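Long-range contacts in voltage-sensor containing phosphatase (Ciona intestinalis, PDB 3V0D), which probably dephosphorylates phosphoinositides through a PTEN-like phosphatase and C2 region that is coupled in the whole protein to a voltage sensor: residues F23-T28 with G53-F58; M37-S42 with A123-G128; D65-Y70 with T81-H86; Y70-E75 with G131-L136. The protein carries 1 engineered substitution. One frame throughout, in Å; residues are numbered along the deposited sequence. Where two conformers were deposited one is given.

All four contacts lie in the tensin-type phosphatase region and are largely buried, with more open polar rims: Glu54 and Arg57 in contact 1, Lys127 and Gly128 in contact 2, His86 in contact 3, Glu75 in contact 4. Strand 121-125 of contact 2 runs between strands 34-41 and 67-73; the latter serves contacts 3 and 4. Contact 1 reaches the same mixed sheet through strand 27-29, next to 34-41. Contacts 2 and 4 meet at the bound phosphate, turning backbone N-H groups and an arginine to it. Contacts 1 and 3 touch through Val55, Ser56 and Phe83; contact 1 stacks a salt-bridged Arg57 on Phe23, contact 3 pairs His86 with Phe67 beside two bridging waters.

Contact 1. Residues F23-T28 with G53-F58; sequences FDLDLT and GEVSRF
Phe23 lies between Arg57 and Phe58 of helix 53-58, one partner on each face of its ring. Arg57, which starts on the exposed side of the helix, leaves CB with an extended run to CG and CD, then bends at chi3 (73°) and folds back over Phe23. Its CG comes within 4.2 Å of Phe23 CE2; beyond it NE, CZ and both terminal nitrogens spread over the ring, with Arg57 NH1 3.4 Å from Phe23 CE2 and Arg57 NH2 reaching Phe23 CZ. Guanidinium and ring are almost parallel, 13° apart. On the opposite face Phe58 arrives edge first, planes at 78°, its CD1 3.9 Å from Phe23 CG. The face of Phe58 in turn receives Leu27 CD1, 3.8 Å from Phe58 CE2, while Leu25 places CD1 by Phe58 CB and CD2 by Val55 CG2. Glu54 holds the guanidinium edge-on: OE1 takes Arg57 NH1 through its syn lone pair, and OE2 takes Arg57 NE on the syn side but tilted out of the carboxylate plane. Water 1 links Glu54 OE1 to Asp24 N. The contact joins helix 52-62 to the hairpin of strands 17-20 and 23-25 and, past the corner at Asp26, to strand 27-29 of the mixed sheet; Tyr18 adds another ring beside Phe58. The two bonds from Glu54 hold the guanidinium flat on Phe23 and probably offset its charge where it covers an aromatic face.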
# COMPACT_ATOMS: atom_id res chain seq x y z
N PHE A 23 -13.82 -17.38 -22.70
CA PHE A 23 -12.93 -16.37 -22.14
C PHE A 23 -11.68 -17.02 -21.59
O PHE A 23 -11.71 -18.18 -21.15
CB PHE A 23 -13.62 -15.59 -21.01
CG PHE A 23 -14.78 -14.77 -21.48
CD1 PHE A 23 -16.08 -15.25 -21.37
CD2 PHE A 23 -14.57 -13.52 -22.06
CE1 PHE A 23 -17.16 -14.48 -21.81
CE2 PHE A 23 -15.64 -12.74 -22.49
CZ PHE A 23 -16.93 -13.22 -22.38
N ASP A 24 -10.59 -16.28 -21.64
CA ASP A 24 -9.34 -16.71 -21.05
C ASP A 24 -8.71 -15.45 -20.49
O ASP A 24 -8.03 -14.72 -21.21
CB ASP A 24 -8.45 -17.37 -22.11
CG ASP A 24 -7.25 -18.06 -21.50
OD1 ASP A 24 -6.64 -18.89 -22.21
OD2 ASP A 24 -6.90 -17.78 -20.34
N LEU A 25 -8.95 -15.20 -19.20
CA LEU A 25 -8.56 -13.94 -18.56
C LEU A 25 -7.90 -14.14 -17.21
O LEU A 25 -8.23 -15.09 -16.48
CB LEU A 25 -9.79 -13.03 -18.40
CG LEU A 25 -10.46 -12.52 -19.69
CD1 LEU A 25 -11.80 -11.87 -19.37
CD2 LEU A 25 -9.56 -11.54 -20.45
N ASP A 26 -6.99 -13.23 -16.86
CA ASP A 26 -6.44 -13.13 -15.52
C ASP A 26 -7.49 -12.39 -14.66
O ASP A 26 -7.54 -11.16 -14.63
CB ASP A 26 -5.11 -12.37 -15.56
CG ASP A 26 -4.38 -12.35 -14.22
OD1 ASP A 26 -4.94 -12.77 -13.20
OD2 ASP A 26 -3.18 -11.95 -14.22
N LEU A 27 -8.34 -13.15 -14.00
CA LEU A 27 -9.54 -12.63 -13.36
C LEU A 27 -9.97 -13.68 -12.36
O LEU A 27 -10.00 -14.88 -12.68
CB LEU A 27 -10.61 -12.40 -14.43
CG LEU A 27 -11.97 -11.82 -14.01
CD1 LEU A 27 -12.61 -11.07 -15.17
CD2 LEU A 27 -12.93 -12.91 -13.47
N THR A 28 -10.29 -13.23 -11.15
CA THR A 28 -10.62 -14.11 -10.04
C THR A 28 -11.89 -13.63 -9.37
O THR A 28 -11.98 -12.46 -8.98
CB THR A 28 -9.49 -14.09 -8.98
OG1 THR A 28 -8.23 -14.43 -9.59
CG2 THR A 28 -9.80 -15.00 -7.79
N GLY A 53 -10.91 -5.31 -24.92
CA GLY A 53 -12.10 -5.77 -25.64
C GLY A 53 -12.69 -7.03 -25.02
O GLY A 53 -13.92 -7.16 -24.92
N GLU A 54 -11.84 -7.96 -24.59
CA GLU A 54 -12.30 -9.18 -23.96
C GLU A 54 -12.82 -8.95 -22.54
O GLU A 54 -13.81 -9.54 -22.13
CB GLU A 54 -11.20 -10.25 -23.96
CG GLU A 54 -11.00 -10.89 -25.33
CD GLU A 54 -12.23 -11.65 -25.73
OE1 GLU A 54 -12.45 -12.74 -25.17
OE2 GLU A 54 -13.02 -11.14 -26.55
N VAL A 55 -12.18 -8.07 -21.79
CA VAL A 55 -12.64 -7.77 -20.44
C VAL A 55 -13.99 -7.06 -20.49
O VAL A 55 -14.92 -7.41 -19.74
CB VAL A 55 -11.60 -6.92 -19.67
CG1 VAL A 55 -12.05 -6.68 -18.22
CG2 VAL A 55 -10.25 -7.63 -19.66
N SER A 56 -14.13 -6.10 -21.40
CA SER A 56 -15.41 -5.41 -21.49
C SER A 56 -16.52 -6.35 -21.97
O SER A 56 -17.64 -6.32 -21.44
CB SER A 56 -15.33 -4.13 -22.29
OG SER A 56 -14.87 -4.43 -23.57
N ARG A 57 -16.20 -7.22 -22.93
CA ARG A 57 -17.14 -8.27 -23.36
C ARG A 57 -17.56 -9.17 -22.19
O ARG A 57 -18.72 -9.53 -22.07
CB ARG A 57 -16.55 -9.10 -24.51
CG ARG A 57 -17.51 -10.10 -25.14
CD ARG A 57 -16.92 -10.76 -26.38
NE ARG A 57 -15.87 -11.74 -26.09
CZ ARG A 57 -16.09 -13.02 -25.82
NH1 ARG A 57 -15.07 -13.85 -25.60
NH2 ARG A 57 -17.34 -13.49 -25.77
N PHE A 58 -16.59 -9.56 -21.35
CA PHE A 58 -16.89 -10.38 -20.19
C PHE A 58 -17.96 -9.74 -19.31
O PHE A 58 -18.94 -10.39 -18.94
CB PHE A 58 -15.59 -10.62 -19.40
CG PHE A 58 -15.78 -11.44 -18.14
CD1 PHE A 58 -15.58 -12.82 -18.15
CD2 PHE A 58 -16.17 -10.83 -16.93
CE1 PHE A 58 -15.75 -13.57 -17.00
CE2 PHE A 58 -16.36 -11.59 -15.77
CZ PHE A 58 -16.15 -12.96 -15.80
O HOH W 1 -10.77 -13.93 -23.48

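Contact 2. Residues M37-S42 with A123-G128; sequences MSFPSS and AIHSKG. Engineered in segment 123-128: Ser126 (natural residue Cys). With PO4 (phosphate ion), chain C.
His125 lies under the pyrrolidine of Pro40, whose CD sits over the imidazole face, 3.4 Å from His125 CE1. Phe39 turns its face to the edge of the same ring in an offset edge-to-face pair, planes at 87°, with Phe39 CD1 3.6 Å from His125 CE1. A chi1 of 80° sets the imidazole between its own backbone N and carbonyl carbon, which brings it against Pro40 and Phe39. His125 CB packs separately, 3.6 Å from Met37 CG. Two polar contacts fix the ring's rotation: ND1 donates an almost straight bond (175°) in the ring plane to a lone pair of Ser126 O, 3.0 Å away, and NE2 pairs with the hydroxyl of Tyr78. Met37 runs out extended to lay CE against Ala123 CB. The backbones join through Met37 N to Ile124 O and, farther along, Phe39 N to Lys127 O, each bent. Met37 O, close to His125 CB, is buried without a polar partner. Here strand 121-125 passes into the phosphate-binding loop of the PTP family, the signature P-loop. The engineered Ser126, in place of the natural cysteine, hydrogen-bonds through OG to phosphate O4 at 2.6 Å, and Lys127 N reaches O2 at 2.7 Å. Gly128 N bonds O2 and, weakly, O3, with Lys130 N and Arg132 NH2 also bonding the ion. The carbonyls of Ser126 and Lys127 are engaged by His125 and Phe39, while the N-H groups of Lys127 and Gly128 meet the phosphate, consistent with an anion-binding loop.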
# COMPACT_ATOMS: atom_id res chain seq x y z
N MET A 37 -8.70 -8.53 -10.71
CA MET A 37 -8.17 -8.83 -12.04
C MET A 37 -6.98 -7.93 -12.35
O MET A 37 -6.71 -6.95 -11.63
CB MET A 37 -9.27 -8.73 -13.10
CG MET A 37 -9.80 -7.31 -13.24
SD MET A 37 -11.23 -7.29 -14.35
CE MET A 37 -11.52 -5.51 -14.44
N SER A 38 -6.27 -8.26 -13.42
CA SER A 38 -5.15 -7.45 -13.89
C SER A 38 -5.64 -6.32 -14.82
O SER A 38 -6.85 -6.16 -15.04
CB SER A 38 -4.11 -8.34 -14.56
OG SER A 38 -4.70 -9.07 -15.59
N PHE A 39 -4.70 -5.54 -15.33
CA PHE A 39 -5.06 -4.35 -16.08
C PHE A 39 -5.72 -4.69 -17.43
O PHE A 39 -5.22 -5.56 -18.17
CB PHE A 39 -3.80 -3.54 -16.35
CG PHE A 39 -4.08 -2.13 -16.79
CD1 PHE A 39 -4.27 -1.14 -15.83
CD2 PHE A 39 -4.14 -1.77 -18.13
CE1 PHE A 39 -4.53 0.16 -16.17
CE2 PHE A 39 -4.40 -0.43 -18.49
CZ PHE A 39 -4.60 0.53 -17.50
N PRO A 40 -6.84 -4.03 -17.79
CA PRO A 40 -7.45 -4.25 -19.11
C PRO A 40 -6.62 -3.50 -20.15
O PRO A 40 -6.67 -2.26 -20.23
CB PRO A 40 -8.87 -3.67 -18.97
CG PRO A 40 -8.91 -2.89 -17.75
CD PRO A 40 -7.63 -3.09 -16.97
N SER A 41 -5.87 -4.26 -20.94
CA SER A 41 -4.79 -3.71 -21.73
C SER A 41 -5.19 -3.35 -23.15
O SER A 41 -6.14 -3.90 -23.71
CB SER A 41 -3.64 -4.71 -21.73
OG SER A 41 -3.27 -4.99 -20.39
N SER A 42 -4.43 -2.42 -23.74
CA SER A 42 -4.71 -1.86 -25.05
C SER A 42 -4.47 -2.89 -26.13
O SER A 42 -3.56 -3.72 -26.02
CB SER A 42 -3.83 -0.63 -25.31
OG SER A 42 -2.45 -0.94 -25.26
N ALA A 123 -15.51 -5.06 -9.68
CA ALA A 123 -14.29 -5.65 -10.21
C ALA A 123 -13.17 -4.66 -9.99
O ALA A 123 -13.18 -3.57 -10.57
CB ALA A 123 -14.44 -6.02 -11.69
N ILE A 124 -12.23 -5.05 -9.14
CA ILE A 124 -11.12 -4.20 -8.73
C ILE A 124 -9.88 -4.66 -9.46
O ILE A 124 -9.57 -5.86 -9.46
CB ILE A 124 -10.97 -4.25 -7.21
CG1 ILE A 124 -12.28 -3.77 -6.54
CG2 ILE A 124 -9.79 -3.41 -6.76
CD1 ILE A 124 -12.40 -4.02 -5.06
N HIS A 125 -9.18 -3.73 -10.09
CA HIS A 125 -7.94 -4.06 -10.77
C HIS A 125 -6.88 -3.06 -10.50
O HIS A 125 -7.13 -1.88 -10.19
CB HIS A 125 -8.12 -4.27 -12.29
CG HIS A 125 -8.20 -3.01 -13.09
ND1 HIS A 125 -7.08 -2.30 -13.47
CD2 HIS A 125 -9.26 -2.34 -13.60
CE1 HIS A 125 -7.46 -1.23 -14.17
NE2 HIS A 125 -8.77 -1.24 -14.28
N SER A 126 -5.64 -3.52 -10.68
CA SER A 126 -4.49 -2.66 -10.66
C SER A 126 -3.63 -3.02 -11.88
O SER A 126 -4.21 -3.13 -12.97
CB SER A 126 -3.80 -2.68 -9.29
OG SER A 126 -3.68 -4.00 -8.80
N LYS A 127 -2.32 -3.19 -11.75
CA LYS A 127 -1.52 -3.65 -12.89
C LYS A 127 -1.61 -5.17 -12.94
O LYS A 127 -2.13 -5.75 -13.89
CB LYS A 127 -0.07 -3.16 -12.78
CG LYS A 127 0.78 -3.59 -13.95
CD LYS A 127 2.22 -3.05 -13.88
CE LYS A 127 2.99 -3.52 -15.10
NZ LYS A 127 4.38 -2.97 -15.18
N GLY A 128 -1.09 -5.84 -11.92
CA GLY A 128 -1.18 -7.29 -11.85
C GLY A 128 -2.40 -7.76 -11.07
O GLY A 128 -2.69 -8.95 -11.08
P PO4 C . -0.45 -4.41 -8.46
O1 PO4 C . 0.97 -4.26 -7.90
O2 PO4 C . -0.56 -3.52 -9.68
O3 PO4 C . -0.63 -5.85 -8.85
O4 PO4 C . -1.42 -4.01 -7.44

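Contact 3. Residues D65-Y70 with T81-H86; sequences DKFRIY and TKFDNH
Strand 67-70 meets the loop 81-86 at one backbone bond: Ile69 N donates to His86 O at 2.9 Å, nearly straight at 173° and almost in line with the carbonyl. Ahead of it, a short 3-10 piece at 81-82 leads into a type I' turn from Phe83 to His86, closed by His86 N bonding to Phe83 O. This turn brings Phe83 and His86 to the strand together. His86 points the edge of its imidazole at the face of Phe67, planes at 86°, with His86 CD2 4.1 Å from Phe67 CZ. Phe67 has its ring swung between its backbone N and carbonyl carbon (chi1 66°), which carries CE1 to 3.6 Å from Phe83 O and beside His86 CB. Residues 81-86 close the connection from strand 67-73 to its parallel neighbour 87-92, and the Ile69-His86 bond leads into that pairing, which Ile69 continues with Tyr88. Ile69 crosses Phe83 at about a right angle, Ile69 CG1 3.8 Å from Phe83 CD2; Phe83 also packs on Ile52 and Val55 of helix 52-62, and Phe67 meets Phe59 there. Two waters bridge the polar margin: water 2 between Asp65 OD1, in the conformer given, and His86 NE2, and water 3 accepting from Arg68 NH1, in the guanidinium plane, while donating to Asn85 O. Arg68 NE is meanwhile tied to Asp109 of helix 100-115.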
# COMPACT_ATOMS: atom_id res chain seq x y z
N ASP A 65 -25.28 -4.59 -17.10
CA ASP A 65 -25.83 -3.47 -16.32
C ASP A 65 -25.70 -3.64 -14.82
O ASP A 65 -26.36 -2.93 -14.05
CB ASP A 65 -27.30 -3.18 -16.68
CG ASP A 65 -27.49 -2.83 -18.13
OD1 ASP A 65 -26.74 -1.99 -18.67
OD2 ASP A 65 -28.42 -3.41 -18.72
N LYS A 66 -24.83 -4.55 -14.39
CA LYS A 66 -24.72 -4.85 -12.96
C LYS A 66 -23.27 -4.92 -12.51
O LYS A 66 -22.95 -5.62 -11.53
CB LYS A 66 -25.47 -6.14 -12.62
CG LYS A 66 -26.99 -5.98 -12.71
CD LYS A 66 -27.72 -7.09 -11.96
CE LYS A 66 -29.16 -7.20 -12.39
NZ LYS A 66 -29.93 -5.96 -12.13
N PHE A 67 -22.38 -4.19 -13.18
CA PHE A 67 -20.98 -4.15 -12.76
C PHE A 67 -20.46 -2.73 -12.56
O PHE A 67 -20.94 -1.76 -13.17
CB PHE A 67 -20.09 -4.91 -13.75
CG PHE A 67 -20.01 -4.27 -15.12
CD1 PHE A 67 -19.08 -3.27 -15.37
CD2 PHE A 67 -20.89 -4.63 -16.14
CE1 PHE A 67 -19.01 -2.65 -16.62
CE2 PHE A 67 -20.82 -4.01 -17.39
CZ PHE A 67 -19.88 -3.03 -17.61
N ARG A 68 -19.42 -2.63 -11.73
CA ARG A 68 -18.66 -1.40 -11.56
C ARG A 68 -17.20 -1.80 -11.54
O ARG A 68 -16.82 -2.76 -10.84
CB ARG A 68 -19.07 -0.67 -10.29
CG ARG A 68 -18.54 0.73 -10.12
CD ARG A 68 -19.45 1.48 -9.18
NE ARG A 68 -19.07 2.87 -8.97
CZ ARG A 68 -19.24 3.83 -9.88
NH1 ARG A 68 -19.74 3.52 -11.07
NH2 ARG A 68 -18.89 5.08 -9.59
N ILE A 69 -16.37 -1.07 -12.29
CA ILE A 69 -14.93 -1.35 -12.41
C ILE A 69 -14.16 -0.30 -11.63
O ILE A 69 -14.44 0.90 -11.77
CB ILE A 69 -14.50 -1.28 -13.89
CG1 ILE A 69 -15.43 -2.10 -14.82
CG2 ILE A 69 -13.02 -1.68 -14.04
CD1 ILE A 69 -15.48 -3.58 -14.50
N TYR A 70 -13.16 -0.74 -10.87
CA TYR A 70 -12.27 0.16 -10.15
C TYR A 70 -10.86 0.01 -10.68
O TYR A 70 -10.27 -1.09 -10.59
CB TYR A 70 -12.32 -0.15 -8.64
CG TYR A 70 -13.67 0.12 -8.04
CD1 TYR A 70 -14.66 -0.84 -8.03
CD2 TYR A 70 -13.98 1.39 -7.53
CE1 TYR A 70 -15.93 -0.59 -7.49
CE2 TYR A 70 -15.25 1.66 -7.00
CZ TYR A 70 -16.21 0.66 -7.00
OH TYR A 70 -17.46 0.88 -6.47
N THR A 81 -15.35 4.32 -21.76
CA THR A 81 -16.58 4.06 -22.49
C THR A 81 -16.67 2.61 -22.97
O THR A 81 -17.78 2.11 -23.18
CB THR A 81 -16.80 5.13 -23.56
OG1 THR A 81 -16.79 6.43 -22.90
CG2 THR A 81 -18.14 4.94 -24.29
N LYS A 82 -15.53 1.91 -23.04
CA LYS A 82 -15.52 0.46 -23.31
C LYS A 82 -16.32 -0.30 -22.25
O LYS A 82 -16.85 -1.37 -22.52
CB LYS A 82 -14.08 -0.06 -23.36
CG LYS A 82 -13.29 0.40 -24.56
CD LYS A 82 -13.77 -0.30 -25.80
CE LYS A 82 -13.09 0.23 -27.04
NZ LYS A 82 -13.78 -0.28 -28.26
N PHE A 83 -16.34 0.26 -21.03
CA PHE A 83 -17.06 -0.34 -19.90
C PHE A 83 -18.36 0.43 -19.62
O PHE A 83 -18.85 0.45 -18.50
CB PHE A 83 -16.15 -0.35 -18.65
CG PHE A 83 -15.01 -1.31 -18.75
CD1 PHE A 83 -13.73 -0.87 -19.05
CD2 PHE A 83 -15.23 -2.67 -18.56
CE1 PHE A 83 -12.69 -1.78 -19.12
CE2 PHE A 83 -14.18 -3.58 -18.67
CZ PHE A 83 -12.91 -3.13 -18.93
N ASP A 84 -18.89 1.05 -20.67
CA ASP A 84 -20.14 1.82 -20.56
C ASP A 84 -20.08 2.88 -19.46
O ASP A 84 -21.08 3.19 -18.82
CB ASP A 84 -21.37 0.91 -20.42
CG ASP A 84 -21.65 0.09 -21.69
OD1 ASP A 84 -21.16 0.44 -22.78
OD2 ASP A 84 -22.37 -0.92 -21.59
N ASN A 85 -18.89 3.45 -19.26
CA ASN A 85 -18.69 4.56 -18.33
C ASN A 85 -18.92 4.15 -16.88
O ASN A 85 -19.24 4.99 -16.05
CB ASN A 85 -19.55 5.77 -18.70
CG ASN A 85 -19.41 6.12 -20.16
OD1 ASN A 85 -18.28 6.34 -20.63
ND2 ASN A 85 -20.52 6.13 -20.89
N HIS A 86 -18.72 2.87 -16.58
CA HIS A 86 -18.90 2.38 -15.20
C HIS A 86 -17.55 2.12 -14.54
O HIS A 86 -17.34 1.08 -13.92
CB HIS A 86 -19.72 1.08 -15.23
CG HIS A 86 -21.07 1.24 -15.84
ND1 HIS A 86 -21.93 2.25 -15.49
CD2 HIS A 86 -21.70 0.52 -16.80
CE1 HIS A 86 -23.04 2.15 -16.21
NE2 HIS A 86 -22.93 1.10 -17.00
O HOH W 2 -25.83 0.51 -17.43
O HOH W 3 -19.68 5.65 -13.17

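Contact 4. Residues Y70-E75 with G131-L136; sequences YNLCSE and GRTGTL. With PO4 (phosphate ion), chain C.
The charged part of the contact centres on Arg132, whose chain bends at chi3 (-74°) and brings its guanidinium between Glu75 and the phosphate. In the Glu75 conformer given, Arg132 NH1 donates to Glu75 OE2 at 2.9 Å in a salt bridge that uses the syn lone pair. Glu75 OE2 lies in the guanidinium plane, and the carboxylate is turned 89° to that plane; OE2 alone takes NH1 in this pair, OE1 going to the backbone N of Asp94. Arg132 NH2 reaches phosphate O2 at 2.7 Å, also at the guanidinium edge, and water 4 links NH2 to Glu75 OE2 through a weak second bond. Arg132 N gives a further bond to phosphate O4, 2.8 Å away, at the start of helix 131-136, while the NE bonds to the ion are weak. Arg132 NH1 also donates to Ile92 O; these second-shell ties probably fix the arginine's direction toward the anion. Cys73 SG lies over the guanidinium face, 4.0 Å from Arg132 NH2. Apolar packing is carried by Leu72, which meets Leu136 tip to tip, CD2 to CD2 at 3.9 Å, while the same Leu72 CD2 sits 3.4 Å from Arg132 O. Within strand 70-73, Asn71 OD1 accepts from Cys73 N in an Asx turn. This is the arginine end of the PTP phosphate-binding loop. Helix segment 131-136 runs at 128° to strand segment 70-73, with strands 121-125 and 87-92 packing against Leu72 and helix 176-191 touching Arg132 and Thr135.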
# COMPACT_ATOMS: atom_id res chain seq x y z
N TYR A 70 -13.16 -0.74 -10.87
CA TYR A 70 -12.27 0.16 -10.15
C TYR A 70 -10.86 0.01 -10.68
O TYR A 70 -10.27 -1.09 -10.59
CB TYR A 70 -12.32 -0.15 -8.64
CG TYR A 70 -13.67 0.12 -8.04
CD1 TYR A 70 -14.66 -0.84 -8.03
CD2 TYR A 70 -13.98 1.39 -7.53
CE1 TYR A 70 -15.93 -0.59 -7.49
CE2 TYR A 70 -15.25 1.66 -7.00
CZ TYR A 70 -16.21 0.66 -7.00
OH TYR A 70 -17.46 0.88 -6.47
N ASN A 71 -10.34 1.09 -11.24
CA ASN A 71 -8.96 1.14 -11.74
C ASN A 71 -8.12 1.82 -10.67
O ASN A 71 -8.28 3.02 -10.42
CB ASN A 71 -8.91 1.93 -13.05
CG ASN A 71 -7.49 2.16 -13.52
OD1 ASN A 71 -6.54 1.61 -12.97
ND2 ASN A 71 -7.33 2.97 -14.54
N LEU A 72 -7.22 1.05 -10.05
CA LEU A 72 -6.41 1.53 -8.92
C LEU A 72 -5.05 2.08 -9.37
O LEU A 72 -4.21 2.38 -8.53
CB LEU A 72 -6.22 0.43 -7.91
CG LEU A 72 -7.36 0.17 -6.94
CD1 LEU A 72 -8.74 0.20 -7.56
CD2 LEU A 72 -7.09 -1.07 -6.15
N CYS A 73 -4.83 2.23 -10.68
CA CYS A 73 -3.49 2.62 -11.15
C CYS A 73 -3.39 4.12 -11.34
O CYS A 73 -4.05 4.70 -12.21
CB CYS A 73 -3.20 1.97 -12.50
SG CYS A 73 -3.24 0.18 -12.48
N SER A 74 -2.48 4.76 -10.61
CA SER A 74 -2.19 6.15 -10.91
C SER A 74 -1.53 6.28 -12.29
O SER A 74 -1.60 7.33 -12.91
CB SER A 74 -1.28 6.77 -9.86
OG SER A 74 -0.02 6.13 -9.92
N GLU A 75 -0.87 5.22 -12.75
CA GLU A 75 0.02 5.35 -13.90
C GLU A 75 -0.71 5.35 -15.23
O GLU A 75 -0.13 5.82 -16.21
CB GLU A 75 1.01 4.18 -13.89
CG GLU A 75 1.92 4.15 -12.67
CD GLU A 75 1.37 3.38 -11.46
OE1 GLU A 75 2.15 3.18 -10.50
OE2 GLU A 75 0.19 2.98 -11.46
N GLY A 131 -1.06 -6.34 -5.16
CA GLY A 131 -0.93 -5.55 -3.96
C GLY A 131 -1.96 -4.45 -3.79
O GLY A 131 -2.62 -4.34 -2.74
N ARG A 132 -2.10 -3.57 -4.78
CA ARG A 132 -3.08 -2.48 -4.63
C ARG A 132 -4.49 -3.04 -4.60
O ARG A 132 -5.32 -2.64 -3.77
CB ARG A 132 -2.92 -1.48 -5.78
CG ARG A 132 -1.64 -0.65 -5.66
CD ARG A 132 -1.43 0.20 -6.90
NE ARG A 132 -0.99 -0.60 -8.03
CZ ARG A 132 -0.61 -0.08 -9.19
NH1 ARG A 132 -0.72 1.24 -9.39
NH2 ARG A 132 -0.15 -0.87 -10.16
N THR A 133 -4.77 -3.97 -5.51
CA THR A 133 -6.07 -4.64 -5.54
C THR A 133 -6.39 -5.28 -4.19
O THR A 133 -7.51 -5.14 -3.67
CB THR A 133 -6.09 -5.64 -6.71
OG1 THR A 133 -6.13 -4.91 -7.92
CG2 THR A 133 -7.32 -6.52 -6.67
N GLY A 134 -5.42 -5.98 -3.61
CA GLY A 134 -5.67 -6.64 -2.34
C GLY A 134 -5.96 -5.66 -1.21
O GLY A 134 -6.72 -5.97 -0.30
N THR A 135 -5.36 -4.47 -1.25
CA THR A 135 -5.60 -3.48 -0.22
C THR A 135 -7.09 -3.10 -0.22
O THR A 135 -7.74 -3.03 0.84
CB THR A 135 -4.75 -2.21 -0.47
OG1 THR A 135 -3.37 -2.55 -0.61
CG2 THR A 135 -4.89 -1.21 0.64
N LEU A 136 -7.64 -2.82 -1.41
CA LEU A 136 -9.04 -2.40 -1.49
C LEU A 136 -10.01 -3.57 -1.37
O LEU A 136 -11.07 -3.40 -0.76
CB LEU A 136 -9.30 -1.54 -2.73
CG LEU A 136 -9.00 -0.04 -2.54
CD1 LEU A 136 -7.53 0.22 -2.22
CD2 LEU A 136 -9.46 0.76 -3.72
P PO4 C . -0.45 -4.41 -8.46
O1 PO4 C . 0.97 -4.26 -7.90
O2 PO4 C . -0.56 -3.52 -9.68
O3 PO4 C . -0.63 -5.85 -8.85
O4 PO4 C . -1.42 -4.01 -7.44
O HOH W 4 0.56 0.27 -12.66